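Local coordinates for protein type III effector NopAA (Sinorhizobium fredii USDA 257, PDB 6SDU) that hydrolyses xyloglucan, a plant cell-wall polysaccharide, as a rhizobial type III effector whose xyloglucanase domain belongs to glycosyl hydrolase family 12, at residues 32-37 and 230-235; 38-41 and 47-50; 71-76 and 107-112; 94-99 and 212-217. All coordinates share one frame; numbering follows the deposited sequence.

Contact 1 (32-37 and 230-235)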
loop_
_atom_site.group_PDB
_atom_site.type_symbol
_atom_site.label_atom_id
_atom_site.label_comp_id
_atom_site.label_asym_id
_atom_site.label_seq_id
_atom_site.Cartn_x
_atom_site.Cartn_y
_atom_site.Cartn_z
ATOM N N ASP A 32 -0.047 -14.788 -14.814
ATOM C CA ASP A 32 -1.517 -14.711 -14.856
ATOM C C ASP A 32 -2.058 -13.342 -14.465
ATOM O O ASP A 32 -3.043 -13.238 -13.727
ATOM C CB ASP A 32 -2.170 -15.775 -13.961
ATOM C CG ASP A 32 -1.991 -17.190 -14.481
ATOM O OD1 ASP A 32 -1.741 -17.368 -15.692
ATOM O OD2 ASP A 32 -2.140 -18.132 -13.671
ATOM N N GLY A 33 -1.433 -12.275 -14.950
ATOM C CA GLY A 33 -1.943 -10.955 -14.623
ATOM C C GLY A 33 -1.445 -10.355 -13.324
ATOM O O GLY A 33 -1.750 -9.187 -13.044
ATOM N N TYR A 34 -0.762 -11.126 -12.485
ATOM C CA TYR A 34 -0.184 -10.584 -11.269
ATOM C C TYR A 34 1.304 -10.403 -11.511
ATOM O O TYR A 34 1.933 -11.214 -12.199
ATOM C CB TYR A 34 -0.423 -11.511 -10.070
ATOM C CG TYR A 34 -1.863 -11.613 -9.596
ATOM C CD1 TYR A 34 -2.785 -12.441 -10.247
ATOM C CD2 TYR A 34 -2.301 -10.906 -8.475
ATOM C CE1 TYR A 34 -4.102 -12.547 -9.801
ATOM C CE2 TYR A 34 -3.616 -11.007 -8.025
ATOM C CZ TYR A 34 -4.514 -11.825 -8.693
ATOM O OH TYR A 34 -5.818 -11.916 -8.249
ATOM N N SER A 35 1.869 -9.335 -10.966
ATOM C CA SER A 35 3.312 -9.165 -10.994
ATOM C C SER A 35 3.808 -8.847 -9.592
ATOM O O SER A 35 3.066 -8.325 -8.749
ATOM C CB SER A 35 3.754 -8.093 -12.007
ATOM O OG SER A 35 3.288 -6.812 -11.649
ATOM N N TRP A 36 5.054 -9.234 -9.329
ATOM C CA TRP A 36 5.705 -9.011 -8.042
ATOM C C TRP A 36 6.987 -8.225 -8.271
ATOM O O TRP A 36 7.746 -8.543 -9.194
ATOM C CB TRP A 36 6.000 -10.337 -7.341
ATOM C CG TRP A 36 4.753 -11.110 -6.925
ATOM C CD1 TRP A 36 4.158 -11.120 -5.682
ATOM C CD2 TRP A 36 3.972 -11.993 -7.746
ATOM N NE1 TRP A 36 3.050 -11.943 -5.694
ATOM C CE2 TRP A 36 2.918 -12.497 -6.939
ATOM C CE3 TRP A 36 4.061 -12.411 -9.082
ATOM C CZ2 TRP A 36 1.951 -13.384 -7.434
ATOM C CZ3 TRP A 36 3.113 -13.300 -9.568
ATOM C CH2 TRP A 36 2.064 -13.773 -8.744
ATOM N N ASN A 37 7.229 -7.205 -7.438
ATOM C CA ASN A 37 8.358 -6.292 -7.608
ATOM C C ASN A 37 9.118 -6.107 -6.298
ATOM O O ASN A 37 8.540 -5.666 -5.300
ATOM C CB ASN A 37 7.860 -4.947 -8.131
ATOM C CG ASN A 37 7.101 -5.092 -9.431
ATOM O OD1 ASN A 37 7.704 -5.047 -10.507
ATOM N ND2 ASN A 37 5.775 -5.301 -9.346
ATOM N N ASN A 230 -0.425 -14.409 2.910
ATOM C CA ASN A 230 -0.890 -15.772 2.690
ATOM C C ASN A 230 -1.962 -15.811 1.629
ATOM O O ASN A 230 -2.079 -16.803 0.897
ATOM C CB ASN A 230 -1.472 -16.370 3.969
ATOM C CG ASN A 230 -0.478 -16.426 5.078
ATOM O OD1 ASN A 230 0.675 -16.815 4.871
ATOM N ND2 ASN A 230 -0.914 -16.067 6.284
ATOM N N ASN A 231 -2.730 -14.737 1.514
ATOM C CA ASN A 231 -3.618 -14.631 0.384
ATOM C C ASN A 231 -3.676 -13.182 -0.057
ATOM O O ASN A 231 -3.622 -12.271 0.775
ATOM C CB ASN A 231 -5.012 -15.153 0.714
ATOM C CG ASN A 231 -5.929 -15.049 -0.464
ATOM O OD1 ASN A 231 -5.674 -15.656 -1.499
ATOM N ND2 ASN A 231 -6.975 -14.240 -0.342
ATOM N N TRP A 232 -3.732 -12.987 -1.376
ATOM C CA TRP A 232 -4.021 -11.690 -1.980
ATOM C C TRP A 232 -4.659 -11.949 -3.333
ATOM O O TRP A 232 -4.061 -12.623 -4.175
ATOM C CB TRP A 232 -2.768 -10.816 -2.140
ATOM C CG TRP A 232 -3.152 -9.379 -2.425
ATOM C CD1 TRP A 232 -3.633 -8.476 -1.516
ATOM C CD2 TRP A 232 -3.149 -8.693 -3.701
ATOM N NE1 TRP A 232 -3.917 -7.283 -2.135
ATOM C CE2 TRP A 232 -3.630 -7.386 -3.471
ATOM C CE3 TRP A 232 -2.774 -9.050 -4.997
ATOM C CZ2 TRP A 232 -3.725 -6.431 -4.482
ATOM C CZ3 TRP A 232 -2.879 -8.102 -6.005
ATOM C CH2 TRP A 232 -3.333 -6.806 -5.740
ATOM N N SER A 233 -5.852 -11.401 -3.553
ATOM C CA SER A 233 -6.571 -11.572 -4.810
ATOM C C SER A 233 -7.285 -10.270 -5.150
ATOM O O SER A 233 -7.609 -9.483 -4.259
ATOM C CB SER A 233 -7.588 -12.723 -4.729
ATOM O OG SER A 233 -8.489 -12.527 -3.651
ATOM N N VAL A 234 -7.531 -10.047 -6.442
ATOM C CA VAL A 234 -8.296 -8.899 -6.916
ATOM C C VAL A 234 -9.435 -9.422 -7.776
ATOM O O VAL A 234 -9.239 -10.344 -8.582
ATOM C CB VAL A 234 -7.438 -7.898 -7.713
ATOM C CG1 VAL A 234 -8.318 -6.787 -8.365
ATOM C CG2 VAL A 234 -6.381 -7.279 -6.812
ATOM N N THR A 235 -10.633 -8.882 -7.555
ATOM C CA THR A 235 -11.817 -9.196 -8.347
ATOM C C THR A 235 -12.193 -7.946 -9.131
ATOM O O THR A 235 -12.615 -6.946 -8.541
ATOM C CB THR A 235 -12.969 -9.664 -7.459
ATOM O OG1 THR A 235 -12.584 -10.859 -6.758
ATOM C CG2 THR A 235 -14.220 -9.920 -8.293
#
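Tyr34 reaches over to strand 230-235 with its phenol end, and its OH takes the backbone N-H of Val234 at an N-to-OH distance of 3.1 Å. The bond is fairly straight, 161° at the hydrogen, and the donor comes in at the edge of the ring, near its plane. The hydroxyl also rests on the backbone of Ser233, OH to CA 3.5 Å; the serine side chain points away overall, although its CB still touches the hydroxyl. Beside this polar tip the contact is apolar: CE2 of Tyr34 meets CZ3 of Trp232 at 3.6 Å. The two rings meet by their edges, nearly perpendicular at 83°, with centroids 5.9 Å apart. A first torsion of -69° in Tyr34, with CG anti to the carbonyl carbon, sends its ring across. One shell out, Phe78 meets the ring of Tyr34, and Trp232 lies nearly parallel to Tyr214 and also touches Val76, on the strand next to 34-37 in the sheet of Tyr34. Farther along the partner strand, Asn230 and Asn231 both face Asn95 in a classic beta bulge. A tyrosine bridging from one sheet to a backbone amide of the sheet facing it, amid packed aromatics, fits the margin of the interior between the two sheets of the family 12 jelly roll.

Contact 2 (38-41 and 47-50)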
loop_
_atom_site.group_PDB
_atom_site.type_symbol
_atom_site.label_atom_id
_atom_site.label_comp_id
_atom_site.label_asym_id
_atom_site.label_seq_id
_atom_site.Cartn_x
_atom_site.Cartn_y
_atom_site.Cartn_z
ATOM N N ASN A 38 10.414 -6.440 -6.317
ATOM C CA ASN A 38 11.335 -6.279 -5.177
ATOM C C ASN A 38 11.923 -4.867 -5.141
ATOM O O ASN A 38 13.133 -4.671 -5.259
ATOM C CB ASN A 38 12.446 -7.320 -5.251
ATOM C CG ASN A 38 13.109 -7.547 -3.915
ATOM O OD1 ASN A 38 12.471 -7.407 -2.880
ATOM N ND2 ASN A 38 14.397 -7.873 -3.927
ATOM N N ASP A 39 11.056 -3.874 -4.947
ATOM C CA ASP A 39 11.473 -2.471 -5.042
ATOM C C ASP A 39 12.221 -2.014 -3.793
ATOM O O ASP A 39 11.634 -1.986 -2.704
ATOM C CB ASP A 39 10.268 -1.572 -5.284
ATOM C CG ASP A 39 9.696 -1.736 -6.661
ATOM O OD1 ASP A 39 10.107 -2.692 -7.368
ATOM O OD2 ASP A 39 8.851 -0.887 -7.041
ATOM N N VAL A 40 13.526 -1.717 -3.949
ATOM C CA VAL A 40 14.407 -1.201 -2.898
ATOM C C VAL A 40 15.333 -0.171 -3.527
ATOM O O VAL A 40 16.002 -0.471 -4.525
ATOM C CB VAL A 40 15.279 -2.278 -2.221
ATOM C CG1 VAL A 40 15.800 -1.764 -0.891
ATOM C CG2 VAL A 40 14.546 -3.560 -2.056
ATOM N N TRP A 41 15.353 1.045 -2.977
ATOM C CA TRP A 41 16.165 2.131 -3.529
ATOM C C TRP A 41 16.952 2.880 -2.453
ATOM O O TRP A 41 16.922 2.498 -1.276
ATOM C CB TRP A 41 15.270 3.109 -4.270
ATOM C CG TRP A 41 14.238 3.655 -3.364
ATOM C CD1 TRP A 41 14.364 4.730 -2.535
ATOM C CD2 TRP A 41 12.929 3.125 -3.142
ATOM N NE1 TRP A 41 13.197 4.924 -1.837
ATOM C CE2 TRP A 41 12.297 3.957 -2.193
ATOM C CE3 TRP A 41 12.220 2.048 -3.674
ATOM C CZ2 TRP A 41 10.991 3.741 -1.755
ATOM C CZ3 TRP A 41 10.917 1.832 -3.230
ATOM C CH2 TRP A 41 10.325 2.669 -2.272
ATOM N N PRO A 47 19.536 -5.701 2.870
ATOM C CA PRO A 47 19.145 -6.894 2.111
ATOM C C PRO A 47 17.639 -7.079 2.148
ATOM O O PRO A 47 16.979 -6.757 3.139
ATOM C CB PRO A 47 19.873 -8.038 2.834
ATOM C CG PRO A 47 20.327 -7.460 4.142
ATOM C CD PRO A 47 20.488 -5.999 3.952
ATOM N N GLN A 48 17.099 -7.587 1.043
ATOM C CA GLN A 48 15.670 -7.834 0.951
ATOM C C GLN A 48 15.446 -8.959 -0.036
ATOM O O GLN A 48 15.882 -8.847 -1.186
ATOM C CB GLN A 48 14.924 -6.586 0.483
ATOM C CG GLN A 48 13.439 -6.780 0.401
ATOM C CD GLN A 48 12.687 -5.497 0.131
ATOM O OE1 GLN A 48 12.482 -4.671 1.027
ATOM N NE2 GLN A 48 12.233 -5.341 -1.104
ATOM N N THR A 49 14.648 -9.957 0.360
ATOM C CA THR A 49 14.376 -11.111 -0.498
ATOM C C THR A 49 12.876 -11.362 -0.550
ATOM O O THR A 49 12.235 -11.621 0.481
ATOM C CB THR A 49 15.117 -12.356 0.017
ATOM O OG1 THR A 49 16.531 -12.149 -0.081
ATOM C CG2 THR A 49 14.712 -13.631 -0.759
ATOM N N ILE A 50 12.336 -11.324 -1.752
ATOM C CA ILE A 50 10.934 -11.621 -2.009
ATOM C C ILE A 50 10.850 -13.031 -2.589
ATOM O O ILE A 50 11.725 -13.452 -3.361
ATOM C CB ILE A 50 10.340 -10.555 -2.957
ATOM C CG1 ILE A 50 8.813 -10.664 -3.068
ATOM C CG2 ILE A 50 11.037 -10.600 -4.315
ATOM C CD1 ILE A 50 8.204 -9.489 -3.835
#
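The side-chain amides of Asn38 and Gln48 meet with their planes 49° apart. The Gln48 amide lies between CG2 of Val40, 3.1 Å from NE2, and the ring of Pro74 on its opposite face. The Asn38 amide has CG2 of Ile50 on one face, 3.7 Å from its CG, and NE2 of Gln48 coming from the other side, while the backbone O of Gln48 sits at its N-H edge. This is a cross-sheet contact of the beta-sandwich: strand 34-40 and strand 48-54 belong to its two different sheets, and the chain passes between them through the short connection after Val40. Gln48, extended with CG anti to the backbone N (chi1 -179°), runs out toward Asn38, and the two side chains run side by side, pointing opposite ways. The result is a reciprocal pair of hydrogen bonds. NE2 of Gln48 donates to OD1 of Asn38 at 2.7 Å, and ND2 of Asn38 returns a longer bond of 3.3 Å to the backbone O of Gln48. Both N-H groups point at their acceptors nearly within their own amide planes, yet each arrives well above the plane of the carbonyl it meets. Partners beyond the pair share the buried polar load: ND2 of Asn38 also donates to Ala24 O, and OE1 of Gln48 is hydrogen-bonded to the hydroxyls of Ser62 and Ser72.

Contact 3 (71-76 and 107-112)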
loop_
_atom_site.group_PDB
_atom_site.type_symbol
_atom_site.label_atom_id
_atom_site.label_comp_id
_atom_site.label_asym_id
_atom_site.label_seq_id
_atom_site.Cartn_x
_atom_site.Cartn_y
_atom_site.Cartn_z
ATOM N N LYS A 71 12.601 2.940 2.587
ATOM C CA LYS A 71 13.674 2.299 1.830
ATOM C C LYS A 71 13.166 1.408 0.714
ATOM O O LYS A 71 13.854 1.260 -0.301
ATOM C CB LYS A 71 14.584 1.439 2.733
ATOM C CG LYS A 71 14.981 2.067 4.051
ATOM C CD LYS A 71 15.713 3.364 3.826
ATOM C CE LYS A 71 16.306 3.851 5.134
ATOM N NZ LYS A 71 15.303 4.020 6.246
ATOM N N SER A 72 11.985 0.807 0.868
ATOM C CA SER A 72 11.557 -0.209 -0.069
ATOM C C SER A 72 10.040 -0.329 -0.069
ATOM O O SER A 72 9.358 0.067 0.883
ATOM C CB SER A 72 12.204 -1.544 0.299
ATOM O OG SER A 72 11.703 -1.994 1.555
ATOM N N TYR A 73 9.515 -0.854 -1.170
ATOM C CA TYR A 73 8.101 -1.212 -1.277
ATOM C C TYR A 73 7.983 -2.508 -2.061
ATOM O O TYR A 73 7.587 -2.504 -3.235
ATOM C CB TYR A 73 7.281 -0.094 -1.928
ATOM C CG TYR A 73 5.762 -0.353 -1.985
ATOM C CD1 TYR A 73 5.032 -0.665 -0.837
ATOM C CD2 TYR A 73 5.064 -0.264 -3.192
ATOM C CE1 TYR A 73 3.649 -0.890 -0.888
ATOM C CE2 TYR A 73 3.679 -0.486 -3.262
ATOM C CZ TYR A 73 2.977 -0.800 -2.114
ATOM O OH TYR A 73 1.606 -1.034 -2.193
ATOM N N PRO A 74 8.362 -3.639 -1.456
ATOM C CA PRO A 74 8.055 -4.937 -2.080
ATOM C C PRO A 74 6.549 -5.084 -2.251
ATOM O O PRO A 74 5.774 -4.849 -1.314
ATOM C CB PRO A 74 8.593 -5.960 -1.073
ATOM C CG PRO A 74 8.690 -5.218 0.223
ATOM C CD PRO A 74 9.047 -3.801 -0.163
ATOM N N HIS A 75 6.118 -5.460 -3.450
ATOM C CA HIS A 75 4.675 -5.468 -3.635
ATOM C C HIS A 75 4.281 -6.387 -4.769
ATOM O O HIS A 75 5.087 -6.740 -5.628
ATOM C CB HIS A 75 4.136 -4.070 -3.897
ATOM C CG HIS A 75 4.548 -3.511 -5.222
ATOM N ND1 HIS A 75 5.756 -2.877 -5.413
ATOM C CD2 HIS A 75 3.904 -3.464 -6.411
ATOM C CE1 HIS A 75 5.843 -2.467 -6.666
ATOM N NE2 HIS A 75 4.740 -2.824 -7.296
ATOM N N VAL A 76 3.008 -6.752 -4.743
ATOM C CA VAL A 76 2.315 -7.456 -5.805
ATOM C C VAL A 76 1.441 -6.415 -6.502
ATOM O O VAL A 76 1.001 -5.452 -5.869
ATOM C CB VAL A 76 1.496 -8.619 -5.210
ATOM C CG1 VAL A 76 0.493 -8.084 -4.174
ATOM C CG2 VAL A 76 0.771 -9.450 -6.294
ATOM N N ALA A 107 0.242 -1.577 2.955
ATOM C CA ALA A 107 -0.754 -0.719 2.314
ATOM C C ALA A 107 -1.113 -1.171 0.905
ATOM O O ALA A 107 -0.271 -1.703 0.174
ATOM C CB ALA A 107 -0.252 0.731 2.229
ATOM N N TYR A 108 -2.374 -0.885 0.520
ATOM C CA TYR A 108 -2.796 -0.894 -0.873
ATOM C C TYR A 108 -2.240 0.361 -1.526
ATOM O O TYR A 108 -2.187 1.425 -0.898
ATOM C CB TYR A 108 -4.329 -0.866 -0.995
ATOM C CG TYR A 108 -4.955 -2.217 -0.883
ATOM C CD1 TYR A 108 -5.017 -3.066 -1.980
ATOM C CD2 TYR A 108 -5.436 -2.671 0.336
ATOM C CE1 TYR A 108 -5.573 -4.329 -1.873
ATOM C CE2 TYR A 108 -6.002 -3.932 0.454
ATOM C CZ TYR A 108 -6.050 -4.761 -0.653
ATOM O OH TYR A 108 -6.595 -6.018 -0.554
ATOM N N ASP A 109 -1.784 0.232 -2.764
ATOM C CA ASP A 109 -1.274 1.358 -3.548
ATOM C C ASP A 109 -2.033 1.340 -4.873
ATOM O O ASP A 109 -1.778 0.495 -5.732
ATOM C CB ASP A 109 0.242 1.247 -3.747
ATOM C CG ASP A 109 0.942 2.609 -3.864
ATOM O OD1 ASP A 109 0.482 3.611 -3.267
ATOM O OD2 ASP A 109 1.956 2.675 -4.583
ATOM N N ILE A 110 -3.001 2.236 -5.030
ATOM C CA ILE A 110 -3.859 2.257 -6.204
ATOM C C ILE A 110 -3.515 3.484 -7.043
ATOM O O ILE A 110 -3.508 4.611 -6.534
ATOM C CB ILE A 110 -5.343 2.232 -5.797
ATOM C CG1 ILE A 110 -5.629 0.978 -4.986
ATOM C CG2 ILE A 110 -6.294 2.303 -7.049
ATOM C CD1 ILE A 110 -6.741 1.151 -3.999
ATOM N N TRP A 111 -3.236 3.268 -8.328
ATOM C CA TRP A 111 -2.828 4.335 -9.231
ATOM C C TRP A 111 -3.826 4.515 -10.367
ATOM O O TRP A 111 -4.503 3.573 -10.777
ATOM C CB TRP A 111 -1.476 4.042 -9.848
ATOM C CG TRP A 111 -0.346 3.983 -8.881
ATOM C CD1 TRP A 111 0.084 2.895 -8.149
ATOM C CD2 TRP A 111 0.500 5.071 -8.530
ATOM N NE1 TRP A 111 1.162 3.263 -7.353
ATOM C CE2 TRP A 111 1.439 4.589 -7.585
ATOM C CE3 TRP A 111 0.555 6.414 -8.919
ATOM C CZ2 TRP A 111 2.432 5.403 -7.042
ATOM C CZ3 TRP A 111 1.540 7.229 -8.376
ATOM C CH2 TRP A 111 2.465 6.721 -7.444
ATOM N N ASP A 112 -3.907 5.724 -10.891
ATOM C CA ASP A 112 -4.629 5.866 -12.140
ATOM C C ASP A 112 -3.643 5.678 -13.290
ATOM O O ASP A 112 -2.429 5.617 -13.086
ATOM C CB ASP A 112 -5.354 7.206 -12.200
ATOM C CG ASP A 112 -4.429 8.395 -12.265
ATOM O OD1 ASP A 112 -3.297 8.333 -11.743
ATOM O OD2 ASP A 112 -4.863 9.420 -12.832
#
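Tyr73 reaches across the intervening strand 208-218 to touch Ala107 and Asp109, so the contact joins two strands of one sheet that are not direct neighbours. That sheet is the larger layer of the family 12 jelly roll, the one carrying the sugar-binding cleft. The tight part is gathered at the phenol oxygen. Tyr73 OH donates to the backbone O of Ala107 at 3.1 Å, the acceptor lying at the edge of the ring while the donor stands above the plane of the peptide carbonyl. The same OH presses just as closely, 3.1 Å, on CB of Asp109. Ring and carboxylate are turned 80° apart, and OD2 of Asp109 stays 3.8 Å from CE2 of Tyr73. With CG anti to the backbone N (chi1 -176°), the tyrosine lies out along the sheet toward these partners, and CB of His75 sits over one face of its ring, off centre. Contact between the segments thins out at the rings of His75, still buried by other strands, and Trp111, which is partly exposed. ND1 of His75 donates to O of Tyr73 at 2.9 Å. The bound glucose unit comes to about 6 Å from the side chain of Asp109, whose neighbour Met120, like the Trp122 beside Ala107, lines the sugar pocket. On the looser flank NE1 of Trp111, also weakly bonded to OE1 of Gln213, donates to OD2 of Asp109 at 2.9 Å, from above the carboxylate plane in a bent bond, 134° at the hydrogen.

Contact 4 (94-99 and 212-217)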
loop_
_atom_site.group_PDB
_atom_site.type_symbol
_atom_site.label_atom_id
_atom_site.label_comp_id
_atom_site.label_asym_id
_atom_site.label_seq_id
_atom_site.Cartn_x
_atom_site.Cartn_y
_atom_site.Cartn_z
ATOM N N PHE A 94 -7.190 -9.655 1.407
ATOM C CA PHE A 94 -5.829 -9.798 1.926
ATOM C C PHE A 94 -5.835 -10.613 3.215
ATOM O O PHE A 94 -6.794 -10.570 3.988
ATOM C CB PHE A 94 -5.170 -8.426 2.181
ATOM C CG PHE A 94 -5.865 -7.593 3.242
ATOM C CD1 PHE A 94 -7.010 -6.866 2.933
ATOM C CD2 PHE A 94 -5.353 -7.510 4.537
ATOM C CE1 PHE A 94 -7.661 -6.099 3.892
ATOM C CE2 PHE A 94 -5.992 -6.735 5.510
ATOM C CZ PHE A 94 -7.159 -6.030 5.177
ATOM N N ASN A 95 -4.794 -11.415 3.401
ATOM C CA ASN A 95 -4.556 -12.139 4.645
ATOM C C ASN A 95 -3.049 -12.145 4.887
ATOM O O ASN A 95 -2.299 -12.648 4.049
ATOM C CB ASN A 95 -5.115 -13.561 4.551
ATOM C CG ASN A 95 -4.936 -14.344 5.827
ATOM O OD1 ASN A 95 -5.038 -13.798 6.922
ATOM N ND2 ASN A 95 -4.635 -15.631 5.692
ATOM N N GLN A 96 -2.594 -11.620 6.027
ATOM C CA GLN A 96 -1.154 -11.450 6.201
ATOM C C GLN A 96 -0.694 -11.782 7.623
ATOM O O GLN A 96 -1.484 -11.835 8.567
ATOM C CB GLN A 96 -0.731 -10.022 5.845
ATOM C CG GLN A 96 -1.212 -8.977 6.871
ATOM C CD GLN A 96 -1.664 -7.695 6.223
ATOM O OE1 GLN A 96 -1.743 -7.602 4.997
ATOM N NE2 GLN A 96 -1.951 -6.684 7.047
ATOM N N GLU A 97 0.612 -12.029 7.747
ATOM C CA GLU A 97 1.281 -12.191 9.031
ATOM C C GLU A 97 2.429 -11.183 9.082
ATOM O O GLU A 97 3.286 -11.179 8.198
ATOM C CB GLU A 97 1.806 -13.617 9.195
ATOM C CG GLU A 97 0.744 -14.722 9.220
ATOM C CD GLU A 97 1.357 -16.128 9.045
ATOM O OE1 GLU A 97 2.428 -16.245 8.413
ATOM O OE2 GLU A 97 0.774 -17.119 9.545
ATOM N N VAL A 98 2.449 -10.349 10.112
ATOM C CA VAL A 98 3.346 -9.196 10.175
ATOM C C VAL A 98 4.178 -9.316 11.438
ATOM O O VAL A 98 3.790 -10.015 12.393
ATOM C CB VAL A 98 2.560 -7.861 10.150
ATOM C CG1 VAL A 98 1.754 -7.703 8.860
ATOM C CG2 VAL A 98 1.642 -7.776 11.351
ATOM N N PRO A 99 5.332 -8.666 11.489
ATOM C CA PRO A 99 6.133 -8.622 12.717
ATOM C C PRO A 99 5.523 -7.579 13.644
ATOM O O PRO A 99 4.528 -6.934 13.308
ATOM C CB PRO A 99 7.532 -8.201 12.240
ATOM C CG PRO A 99 7.279 -7.437 11.001
ATOM C CD PRO A 99 5.993 -7.948 10.379
ATOM N N VAL A 212 -3.700 -1.759 -9.231
ATOM C CA VAL A 212 -3.977 -2.024 -7.824
ATOM C C VAL A 212 -2.760 -2.755 -7.267
ATOM O O VAL A 212 -2.424 -3.848 -7.736
ATOM C CB VAL A 212 -5.256 -2.854 -7.614
ATOM C CG1 VAL A 212 -5.332 -3.332 -6.157
ATOM C CG2 VAL A 212 -6.477 -2.040 -7.929
ATOM N N GLN A 213 -2.074 -2.151 -6.298
ATOM C CA GLN A 213 -0.877 -2.748 -5.703
ATOM C C GLN A 213 -1.070 -3.044 -4.215
ATOM O O GLN A 213 -1.894 -2.413 -3.543
ATOM C CB GLN A 213 0.340 -1.836 -5.888
ATOM C CG GLN A 213 0.625 -1.509 -7.324
ATOM C CD GLN A 213 1.723 -0.471 -7.522
ATOM O OE1 GLN A 213 2.154 0.216 -6.586
ATOM N NE2 GLN A 213 2.163 -0.340 -8.759
ATOM N N TYR A 214 -0.309 -4.018 -3.702
ATOM C CA TYR A 214 -0.315 -4.321 -2.274
ATOM C C TYR A 214 1.065 -4.787 -1.814
ATOM O O TYR A 214 1.671 -5.656 -2.446
ATOM C CB TYR A 214 -1.368 -5.385 -1.928
ATOM C CG TYR A 214 -1.699 -5.434 -0.451
ATOM C CD1 TYR A 214 -2.354 -4.374 0.175
ATOM C CD2 TYR A 214 -1.353 -6.544 0.329
ATOM C CE1 TYR A 214 -2.674 -4.426 1.545
ATOM C CE2 TYR A 214 -1.663 -6.607 1.696
ATOM C CZ TYR A 214 -2.313 -5.543 2.299
ATOM O OH TYR A 214 -2.611 -5.603 3.658
ATOM N N GLY A 215 1.527 -4.242 -0.693
ATOM C CA GLY A 215 2.836 -4.607 -0.176
ATOM C C GLY A 215 3.116 -3.889 1.121
ATOM O O GLY A 215 2.184 -3.552 1.854
ATOM N N VAL A 216 4.405 -3.703 1.437
ATOM C CA VAL A 216 4.808 -3.013 2.660
ATOM C C VAL A 216 5.867 -1.951 2.344
ATOM O O VAL A 216 6.890 -2.240 1.702
ATOM C CB VAL A 216 5.284 -4.019 3.743
ATOM C CG1 VAL A 216 6.414 -4.883 3.260
ATOM C CG2 VAL A 216 5.639 -3.323 5.055
ATOM N N GLU A 217 5.624 -0.714 2.795
ATOM C CA GLU A 217 6.622 0.352 2.713
ATOM C C GLU A 217 7.468 0.262 3.975
ATOM O O GLU A 217 6.972 0.565 5.066
ATOM C CB GLU A 217 5.955 1.722 2.639
ATOM C CG GLU A 217 5.099 1.981 1.390
ATOM C CD GLU A 217 4.504 3.382 1.367
ATOM O OE1 GLU A 217 3.824 3.780 2.361
ATOM O OE2 GLU A 217 4.722 4.083 0.355
#
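Gln96 and Tyr214 run nearly perpendicular to each other, yet their flat ends lie nearly in one plane, amide and ring only 17° apart. This lets OH of Tyr214 donate to OE1 of Gln96 at a short 2.6 Å, in the carbonyl plane and on a lone pair, with the acceptor at the edge of the tyrosine ring. Gln96 presents that oxygen through a bend at chi2 (-141°), while its NE2 donates to OD1 of Asn185. Phe94 approaches the same tyrosine obliquely: the ring planes are 40° apart with centroids separated by 5.7 Å. Its CD2 comes 3.5 Å from the Tyr214 OH, and its CB packs on CE2 of Tyr214 at 4.0 Å. Strand 94-97 belongs to the smaller sheet of the jelly roll and strand 212-217 to the cleft-bearing one, so Tyr214 spans the buried interior between them, its ring also meeting that of Tyr108. Three residues on, the alternation of the strand turns Glu217 to the other side of the sheet, where OE2 is hydrogen-bonded to O2 of the bound beta-D-glucopyranose. Back in the interior, the Tyr214 hydroxyl has a second hydrogen-bond partner, OG1 of Thr123.

How the contacts relate
Three of the four contacts (1, 2 and 4) tie the two sheets of the sandwich together, while contact 3 spans strands within the larger sheet. Contacts 3 and 4 lie closest, centres about 9 Å apart, and meet through strand 208-218, which runs between the two strands of contact 3; their segments alternate along the chain. Contact 1 closes the longest loop and encloses the others in sequence, its centre about 11 Å from that of contact 4. Contact 2, the earliest loop to close, shares strand 34-40 with contact 1 though their centres are about 18 Å apart. Contact 3 lies on the sheet face turned to the sugar and contact 4 on the inner face, strand 208-218 serving both: Tyr214 inward, Glu217 toward the sugar.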